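Local coordinates for protein endo-beta-1,2-glucanase (PDB 6IMV) that hydrolyses internal beta-1,2-glycosidic linkages of beta-1,2-glucans as a fungal endo-acting glycoside hydrolase, at residues A[306-318]-A[441-455]. Numbering follows the deposited sequence.
Sequences TWKVLEMPYYDID and NAILGGVSGLVSQKM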
ATOM      1  N   THR A 306      -1.947  -5.311   5.983  1.00 11.50           N
ATOM      2  CA  THR A 306      -2.613  -6.305   5.136  1.00 11.81           C
ATOM      3  C   THR A 306      -2.211  -6.149   3.655  1.00 11.81           C
ATOM      4  O   THR A 306      -2.661  -6.911   2.811  1.00 11.80           O
ATOM      5  CB  THR A 306      -4.130  -6.196   5.354  1.00 11.99           C
ATOM      6  OG1 THR A 306      -4.384  -6.528   6.721  1.00 11.86           O
ATOM      7  CG2 THR A 306      -4.950  -7.095   4.459  1.00 12.17           C
ATOM      8  N   TRP A 307      -1.316  -5.193   3.369  1.00 11.95           N
ATOM      9  CA  TRP A 307      -0.834  -4.798   2.031  1.00 12.33           C
ATOM     10  C   TRP A 307      -0.512  -5.996   1.124  1.00 11.59           C
ATOM     11  O   TRP A 307      -0.748  -5.922  -0.081  1.00 11.34           O
ATOM     12  CB  TRP A 307       0.406  -3.923   2.216  1.00 13.85           C
ATOM     13  CG  TRP A 307       0.885  -3.100   1.062  1.00 15.27           C
ATOM     14  CD1 TRP A 307       1.346  -3.529  -0.148  1.00 16.23           C
ATOM     15  CD2 TRP A 307       1.108  -1.675   1.093  1.00 17.40           C
ATOM     16  NE1 TRP A 307       1.792  -2.465  -0.890  1.00 18.03           N
ATOM     17  CE2 TRP A 307       1.678  -1.315  -0.149  1.00 17.69           C
ATOM     18  CE3 TRP A 307       0.891  -0.676   2.052  1.00 17.67           C
ATOM     19  CZ2 TRP A 307       2.006   0.004  -0.463  1.00 18.18           C
ATOM     20  CZ3 TRP A 307       1.224   0.626   1.744  1.00 18.75           C
ATOM     21  CH2 TRP A 307       1.775   0.959   0.502  1.00 18.29           C
ATOM     22  N   LYS A 308       0.079  -7.061   1.679  1.00 11.19           N
ATOM     23  CA  LYS A 308       0.602  -8.176   0.882  1.00 11.23           C
ATOM     24  C   LYS A 308      -0.491  -8.807   0.010  1.00 11.40           C
ATOM     25  O   LYS A 308      -0.191  -9.306  -1.067  1.00 11.70           O
ATOM     26  CB  LYS A 308       1.257  -9.238   1.768  1.00 11.13           C
ATOM     27  CG  LYS A 308       0.302 -10.046   2.636  1.00 11.20           C
ATOM     28  CD  LYS A 308       0.999 -10.840   3.718  1.00 11.11           C
ATOM     29  CE  LYS A 308       0.071 -11.799   4.432  1.00 11.18           C
ATOM     30  NZ  LYS A 308       0.804 -12.673   5.377  1.00 11.39           N
ATOM     31  N   VAL A 309      -1.749  -8.784   0.470  1.00 11.71           N
ATOM     32  CA  VAL A 309      -2.836  -9.492  -0.221  1.00 11.98           C
ATOM     33  C   VAL A 309      -3.186  -8.774  -1.535  1.00 12.40           C
ATOM     34  O   VAL A 309      -3.809  -9.380  -2.397  1.00 12.47           O
ATOM     35  CB  VAL A 309      -4.077  -9.673   0.673  1.00 11.67           C
ATOM     36  CG1 VAL A 309      -3.713 -10.303   2.004  1.00 11.85           C
ATOM     37  CG2 VAL A 309      -4.842  -8.374   0.873  1.00 11.36           C
ATOM     38  N   LEU A 310      -2.762  -7.509  -1.679  1.00 12.76           N
ATOM     39  CA  LEU A 310      -2.925  -6.743  -2.925  1.00 13.36           C
ATOM     40  C   LEU A 310      -1.983  -7.260  -4.018  1.00 13.17           C
ATOM     41  O   LEU A 310      -2.207  -6.977  -5.197  1.00 13.26           O
ATOM     42  CB  LEU A 310      -2.625  -5.258  -2.692  1.00 14.06           C
ATOM     43  CG  LEU A 310      -3.619  -4.458  -1.851  1.00 14.78           C
ATOM     44  CD1 LEU A 310      -3.008  -3.118  -1.467  1.00 15.14           C
ATOM     45  CD2 LEU A 310      -4.931  -4.245  -2.592  1.00 14.51           C
ATOM     46  N   GLU A 311      -0.897  -7.934  -3.629  1.00 13.15           N
ATOM     47  CA  GLU A 311       0.230  -8.166  -4.546  1.00 13.15           C
ATOM     48  C   GLU A 311       0.444  -9.658  -4.850  1.00 13.51           C
ATOM     49  O   GLU A 311       1.046  -9.972  -5.842  1.00 14.72           O
ATOM     50  CB  GLU A 311       1.503  -7.547  -3.970  1.00 12.71           C
ATOM     51  CG  GLU A 311       1.361  -6.059  -3.687  1.00 12.75           C
ATOM     52  CD  GLU A 311       2.658  -5.274  -3.736  1.00 12.51           C
ATOM     53  OE1 GLU A 311       3.558  -5.629  -4.562  1.00 12.98           O
ATOM     54  OE2 GLU A 311       2.782  -4.331  -2.946  1.00 11.80           O
ATOM     55  N   MET A 312      -0.024 -10.569  -3.996  1.00 13.91           N
ATOM     56  CA  MET A 312       0.120 -12.008  -4.245  1.00 14.01           C
ATOM     57  C   MET A 312      -1.194 -12.695  -3.911  1.00 14.30           C
ATOM     58  O   MET A 312      -1.958 -12.189  -3.094  1.00 14.98           O
ATOM     59  CB  MET A 312       1.258 -12.607  -3.414  1.00 14.13           C
ATOM     60  CG  MET A 312       2.607 -11.999  -3.752  1.00 13.84           C
ATOM     61  SD  MET A 312       3.960 -12.786  -2.885  1.00 14.20           S
ATOM     62  CE  MET A 312       4.201 -14.268  -3.873  1.00 14.29           C
ATOM     63  N   PRO A 313      -1.511 -13.837  -4.560  1.00 14.65           N
ATOM     64  CA  PRO A 313      -2.835 -14.457  -4.439  1.00 14.33           C
ATOM     65  C   PRO A 313      -3.062 -15.247  -3.138  1.00 14.29           C
ATOM     66  O   PRO A 313      -3.438 -16.418  -3.174  1.00 15.02           O
ATOM     67  CB  PRO A 313      -2.876 -15.369  -5.678  1.00 14.48           C
ATOM     68  CG  PRO A 313      -1.442 -15.775  -5.882  1.00 14.45           C
ATOM     69  CD  PRO A 313      -0.639 -14.543  -5.516  1.00 14.56           C
ATOM     70  N   TYR A 314      -2.897 -14.568  -2.001  1.00 13.50           N
ATOM     71  CA  TYR A 314      -3.193 -15.104  -0.689  1.00 13.43           C
ATOM     72  C   TYR A 314      -4.644 -15.605  -0.604  1.00 13.66           C
ATOM     73  O   TYR A 314      -4.905 -16.604   0.050  1.00 13.67           O
ATOM     74  CB  TYR A 314      -2.944 -14.033   0.381  1.00 12.96           C
ATOM     75  CG  TYR A 314      -1.490 -13.852   0.729  1.00 12.67           C
ATOM     76  CD1 TYR A 314      -0.910 -14.614   1.729  1.00 12.39           C
ATOM     77  CD2 TYR A 314      -0.689 -12.937   0.057  1.00 12.53           C
ATOM     78  CE1 TYR A 314       0.425 -14.471   2.059  1.00 12.43           C
ATOM     79  CE2 TYR A 314       0.653 -12.786   0.375  1.00 12.30           C
ATOM     80  CZ  TYR A 314       1.212 -13.560   1.378  1.00 12.31           C
ATOM     81  OH  TYR A 314       2.534 -13.443   1.715  1.00 12.52           O
ATOM     82  N   TYR A 315      -5.583 -14.906  -1.256  1.00 13.95           N
ATOM     83  CA  TYR A 315      -7.012 -15.210  -1.094  1.00 14.50           C
ATOM     84  C   TYR A 315      -7.460 -16.363  -2.002  1.00 15.39           C
ATOM     85  O   TYR A 315      -8.636 -16.727  -1.954  1.00 16.29           O
ATOM     86  CB  TYR A 315      -7.859 -13.951  -1.291  1.00 14.38           C
ATOM     87  CG  TYR A 315      -7.692 -12.909  -0.214  1.00 14.20           C
ATOM     88  CD1 TYR A 315      -7.013 -13.188   0.967  1.00 13.59           C
ATOM     89  CD2 TYR A 315      -8.216 -11.632  -0.371  1.00 13.55           C
ATOM     90  CE1 TYR A 315      -6.841 -12.222   1.945  1.00 13.42           C
ATOM     91  CE2 TYR A 315      -8.071 -10.664   0.608  1.00 13.12           C
ATOM     92  CZ  TYR A 315      -7.385 -10.961   1.775  1.00 13.43           C
ATOM     93  OH  TYR A 315      -7.228 -10.020   2.753  1.00 12.60           O
ATOM     94  N   ASP A 316      -6.533 -16.957  -2.776  1.00 16.09           N
ATOM     95  CA  ASP A 316      -6.758 -18.252  -3.437  1.00 16.44           C
ATOM     96  C   ASP A 316      -6.806 -19.378  -2.398  1.00 16.38           C
ATOM     97  O   ASP A 316      -7.301 -20.445  -2.692  1.00 16.72           O
ATOM     98  CB  ASP A 316      -5.681 -18.576  -4.480  1.00 16.81           C
ATOM     99  CG  ASP A 316      -5.758 -17.756  -5.756  1.00 16.43           C
ATOM    100  OD1 ASP A 316      -6.589 -16.863  -5.803  1.00 16.98           O
ATOM    101  OD2 ASP A 316      -4.978 -18.025  -6.691  1.00 15.52           O
ATOM    102  N   ILE A 317      -6.250 -19.156  -1.199  1.00 16.36           N
ATOM    103  CA  ILE A 317      -6.249 -20.151  -0.123  1.00 16.02           C
ATOM    104  C   ILE A 317      -7.419 -19.824   0.816  1.00 16.19           C
ATOM    105  O   ILE A 317      -7.457 -18.742   1.404  1.00 15.06           O
ATOM    106  CB  ILE A 317      -4.896 -20.176   0.620  1.00 16.35           C
ATOM    107  CG1 ILE A 317      -3.729 -20.555  -0.304  1.00 16.33           C
ATOM    108  CG2 ILE A 317      -4.958 -21.106   1.821  1.00 16.26           C
ATOM    109  CD1 ILE A 317      -3.191 -19.416  -1.147  1.00 16.51           C
ATOM    110  N   ASP A 318      -8.354 -20.773   0.961  0.50 15.10           N
ATOM    111  CA  ASP A 318      -9.625 -20.516   1.630  0.50 15.04           C
ATOM    112  C   ASP A 318      -9.399 -20.215   3.121  0.50 14.84           C
ATOM    113  O   ASP A 318     -10.036 -19.325   3.647  0.50 14.75           O
ATOM    114  CB  ASP A 318     -10.625 -21.662   1.453  0.50 15.26           C
ATOM    115  CG  ASP A 318     -12.035 -21.298   1.899  0.50 15.39           C
ATOM    116  OD1 ASP A 318     -12.504 -20.204   1.532  0.50 15.29           O
ATOM    117  OD2 ASP A 318     -12.642 -22.097   2.638  0.50 16.35           O
ATOM    118  N   ASN A 441      -6.160   0.950  -5.433  1.00 11.10           N
ATOM    119  CA  ASN A 441      -5.632  -0.361  -5.833  1.00 11.35           C
ATOM    120  C   ASN A 441      -6.539  -1.485  -5.309  1.00 11.30           C
ATOM    121  O   ASN A 441      -6.708  -2.500  -5.979  1.00 11.65           O
ATOM    122  CB  ASN A 441      -4.162  -0.522  -5.439  1.00 11.49           C
ATOM    123  CG  ASN A 441      -3.239   0.029  -6.502  1.00 11.63           C
ATOM    124  OD1 ASN A 441      -3.346  -0.358  -7.667  1.00 12.56           O
ATOM    125  ND2 ASN A 441      -2.345   0.934  -6.125  1.00 11.25           N
ATOM    126  N   ALA A 442      -7.158  -1.291  -4.139  1.00 11.42           N
ATOM    127  CA  ALA A 442      -8.131  -2.257  -3.612  1.00 11.35           C
ATOM    128  C   ALA A 442      -9.409  -2.278  -4.478  1.00 11.54           C
ATOM    129  O   ALA A 442      -9.951  -3.337  -4.759  1.00 11.12           O
ATOM    130  CB  ALA A 442      -8.422  -1.960  -2.166  1.00 10.93           C
ATOM    131  N   ILE A 443      -9.886  -1.101  -4.894  1.00 11.94           N
ATOM    132  CA  ILE A 443     -11.059  -0.984  -5.778  1.00 12.30           C
ATOM    133  C   ILE A 443     -10.804  -1.747  -7.090  1.00 13.06           C
ATOM    134  O   ILE A 443     -11.713  -2.360  -7.612  1.00 12.81           O
ATOM    135  CB  ILE A 443     -11.412   0.497  -6.026  1.00 12.51           C
ATOM    136  CG1 ILE A 443     -12.075   1.127  -4.798  1.00 12.08           C
ATOM    137  CG2 ILE A 443     -12.254   0.670  -7.286  1.00 12.81           C
ATOM    138  CD1 ILE A 443     -12.125   2.643  -4.821  1.00 12.26           C
ATOM    139  N   LEU A 444      -9.560  -1.730  -7.589  1.00 13.59           N
ATOM    140  CA  LEU A 444      -9.176  -2.400  -8.859  1.00 14.52           C
ATOM    141  C   LEU A 444      -8.908  -3.901  -8.654  1.00 14.49           C
ATOM    142  O   LEU A 444      -8.590  -4.601  -9.612  1.00 15.03           O
ATOM    143  CB  LEU A 444      -7.931  -1.708  -9.426  1.00 15.07           C
ATOM    144  CG  LEU A 444      -8.139  -0.261  -9.860  1.00 15.74           C
ATOM    145  CD1 LEU A 444      -6.820   0.369 -10.263  1.00 16.31           C
ATOM    146  CD2 LEU A 444      -9.141  -0.181 -11.007  1.00 16.69           C
ATOM    147  N   GLY A 445      -9.017  -4.376  -7.410  1.00 13.93           N
ATOM    148  CA  GLY A 445      -8.948  -5.787  -7.071  1.00 13.69           C
ATOM    149  C   GLY A 445      -7.529  -6.263  -6.787  1.00 13.94           C
ATOM    150  O   GLY A 445      -7.272  -7.461  -6.824  1.00 14.50           O
ATOM    151  N   GLY A 446      -6.600  -5.340  -6.499  1.00 13.42           N
ATOM    152  CA  GLY A 446      -5.189  -5.689  -6.348  1.00 13.19           C
ATOM    153  C   GLY A 446      -4.594  -6.141  -7.671  1.00 13.44           C
ATOM    154  O   GLY A 446      -5.265  -6.039  -8.722  1.00 13.24           O
ATOM    155  N   VAL A 447      -3.349  -6.633  -7.629  1.00 12.92           N
ATOM    156  CA  VAL A 447      -2.674  -7.168  -8.828  1.00 13.07           C
ATOM    157  C   VAL A 447      -2.413  -8.673  -8.665  1.00 13.19           C
ATOM    158  O   VAL A 447      -1.678  -9.263  -9.467  1.00 13.05           O
ATOM    159  CB  VAL A 447      -1.371  -6.412  -9.152  1.00 12.92           C
ATOM    160  CG1 VAL A 447      -1.638  -4.957  -9.515  1.00 12.89           C
ATOM    161  CG2 VAL A 447      -0.342  -6.515  -8.034  1.00 12.82           C
ATOM    162  N   SER A 448      -3.051  -9.306  -7.672  1.00 13.67           N
ATOM    163  CA  SER A 448      -2.783 -10.715  -7.359  1.00 14.12           C
ATOM    164  C   SER A 448      -3.155 -11.643  -8.529  1.00 15.21           C
ATOM    165  O   SER A 448      -2.511 -12.695  -8.710  1.00 15.65           O
ATOM    166  CB  SER A 448      -3.437 -11.141  -6.084  1.00 14.03           C
ATOM    167  OG  SER A 448      -4.843 -11.064  -6.154  1.00 13.83           O
ATOM    168  N   GLY A 449      -4.171 -11.260  -9.311  1.00 15.71           N
ATOM    169  CA  GLY A 449      -4.558 -11.985 -10.533  1.00 16.39           C
ATOM    170  C   GLY A 449      -3.438 -12.000 -11.571  1.00 16.61           C
ATOM    171  O   GLY A 449      -3.078 -13.047 -12.096  1.00 16.94           O
ATOM    172  N   LEU A 450      -2.893 -10.822 -11.882  1.00 16.26           N
ATOM    173  CA  LEU A 450      -1.757 -10.706 -12.791  1.00 16.75           C
ATOM    174  C   LEU A 450      -0.548 -11.493 -12.261  1.00 16.77           C
ATOM    175  O   LEU A 450       0.124 -12.197 -13.023  1.00 17.55           O
ATOM    176  CB  LEU A 450      -1.415  -9.227 -12.974  1.00 16.83           C
ATOM    177  CG  LEU A 450      -2.345  -8.461 -13.907  1.00 16.56           C
ATOM    178  CD1 LEU A 450      -2.207  -6.962 -13.704  1.00 16.21           C
ATOM    179  CD2 LEU A 450      -2.084  -8.838 -15.357  1.00 17.44           C
ATOM    180  N   VAL A 451      -0.282 -11.381 -10.961  1.00 16.10           N
ATOM    181  CA  VAL A 451       0.876 -12.012 -10.356  1.00 15.87           C
ATOM    182  C   VAL A 451       0.694 -13.533 -10.422  1.00 16.96           C
ATOM    183  O   VAL A 451       1.620 -14.255 -10.770  1.00 15.97           O
ATOM    184  CB  VAL A 451       1.097 -11.495  -8.922  1.00 15.41           C
ATOM    185  CG1 VAL A 451       2.064 -12.364  -8.129  1.00 15.11           C
ATOM    186  CG2 VAL A 451       1.558 -10.048  -8.948  1.00 15.29           C
ATOM    187  N   SER A 452      -0.518 -14.002 -10.106  1.00 16.96           N
ATOM    188  CA  SER A 452      -0.867 -15.419 -10.146  1.00 17.87           C
ATOM    189  C   SER A 452      -0.621 -16.005 -11.551  1.00 17.43           C
ATOM    190  O   SER A 452      -0.112 -17.125 -11.703  1.00 17.06           O
ATOM    191  CB  SER A 452      -2.310 -15.581  -9.683  1.00 18.52           C
ATOM    192  OG  SER A 452      -2.762 -16.890  -9.903  1.00 22.28           O
ATOM    193  N   GLN A 453      -0.983 -15.249 -12.590  1.00 17.68           N
ATOM    194  CA  GLN A 453      -0.808 -15.711 -13.974  1.00 18.19           C
ATOM    195  C   GLN A 453       0.676 -15.993 -14.255  1.00 17.43           C
ATOM    196  O   GLN A 453       1.040 -17.049 -14.774  1.00 15.99           O
ATOM    197  CB  GLN A 453      -1.363 -14.661 -14.929  1.00 19.12           C
ATOM    198  CG  GLN A 453      -1.312 -15.073 -16.391  1.00 20.33           C
ATOM    199  CD  GLN A 453      -1.604 -13.890 -17.278  1.00 22.31           C
ATOM    200  OE1 GLN A 453      -2.108 -12.860 -16.824  1.00 22.67           O
ATOM    201  NE2 GLN A 453      -1.285 -14.032 -18.555  1.00 24.60           N
ATOM    202  N   LYS A 454       1.532 -15.042 -13.874  1.00 16.72           N
ATOM    203  CA  LYS A 454       2.966 -15.105 -14.147  1.00 17.07           C
ATOM    204  C   LYS A 454       3.608 -16.175 -13.251  1.00 16.75           C
ATOM    205  O   LYS A 454       4.481 -16.918 -13.694  1.00 16.25           O
ATOM    206  CB  LYS A 454       3.568 -13.708 -13.969  1.00 17.08           C
ATOM    207  CG  LYS A 454       5.010 -13.533 -14.427  1.00 17.13           C
ATOM    208  CD  LYS A 454       5.431 -12.073 -14.448  1.00 17.15           C
ATOM    209  CE  LYS A 454       6.929 -11.878 -14.571  1.00 17.32           C
ATOM    210  NZ  LYS A 454       7.459 -12.444 -15.834  1.00 17.08           N
ATOM    211  N   MET A 455       3.154 -16.271 -11.996  1.00 16.48           N
ATOM    212  CA  MET A 455       3.643 -17.304 -11.071  1.00 16.45           C
ATOM    213  C   MET A 455       3.355 -18.701 -11.644  1.00 16.83           C
ATOM    214  O   MET A 455       4.206 -19.595 -11.576  1.00 16.69           O
ATOM    215  CB  MET A 455       2.992 -17.174  -9.692  1.00 16.49           C
ATOM    216  CG  MET A 455       3.480 -15.970  -8.897  1.00 16.54           C
ATOM    217  SD  MET A 455       2.736 -15.930  -7.243  1.00 16.89           S
ATOM    218  CE  MET A 455       3.859 -17.009  -6.362  1.00 17.04           C
TER
HETATM  219  O   HOH W   1      -5.244  -8.968  -4.758  1.00 22.31           O
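Leu310 and Val447 join two buried turns of the chain by a backbone hydrogen bond, with apolar and backbone packing making up much of the rest of the contact. Residues 306-318 belong to the loop between strand 290-296 and helix 318-337; residues 441-455 span the break between helices 433-443 and 448-457. Val447 N donates to Leu310 O at 2.7 Å, with an N-H...O angle of 167° and a C=O...N angle of 165°, a nearly straight bond. The donor is the N-cap residue of helix 448-457, reached from helix 433-443 through a Schellman motif in which Gly445 has positive phi. Gly446 CA lies 3.4 Å from Leu310 O. One water extends the polar link: it donates to Val309 O (2.8 Å) and Gly445 O, and is hydrogen-bonded to Ser448 OG. Leu310 CD2 packs 3.9 Å from Ala442 CA, on helix 433-443, and Phe387 touches both residues. At the far end, Pro313, centre of an inverse gamma turn, sets CG 3.9 Å from Ser452 CB and CD 4.0 Å from Met455 SD, on helix 448-457. Met312 crosses Met455 at about a right angle, their CE methyls 3.7 Å apart; the bend at chi3 of Met312 (79°) turns its methyl that way. Ser448 CB packs against the Met312 carbonyl, and Val451 sets both methyls against Glu311 O, a buried carbonyl without a hydrogen-bond partner in the model. Glu311's side chain is about 11 Å from bound glucose, too far for direct contact. The chemistry implies a structural joint: one direct bond and one water tie the turns, and close packing does the rest.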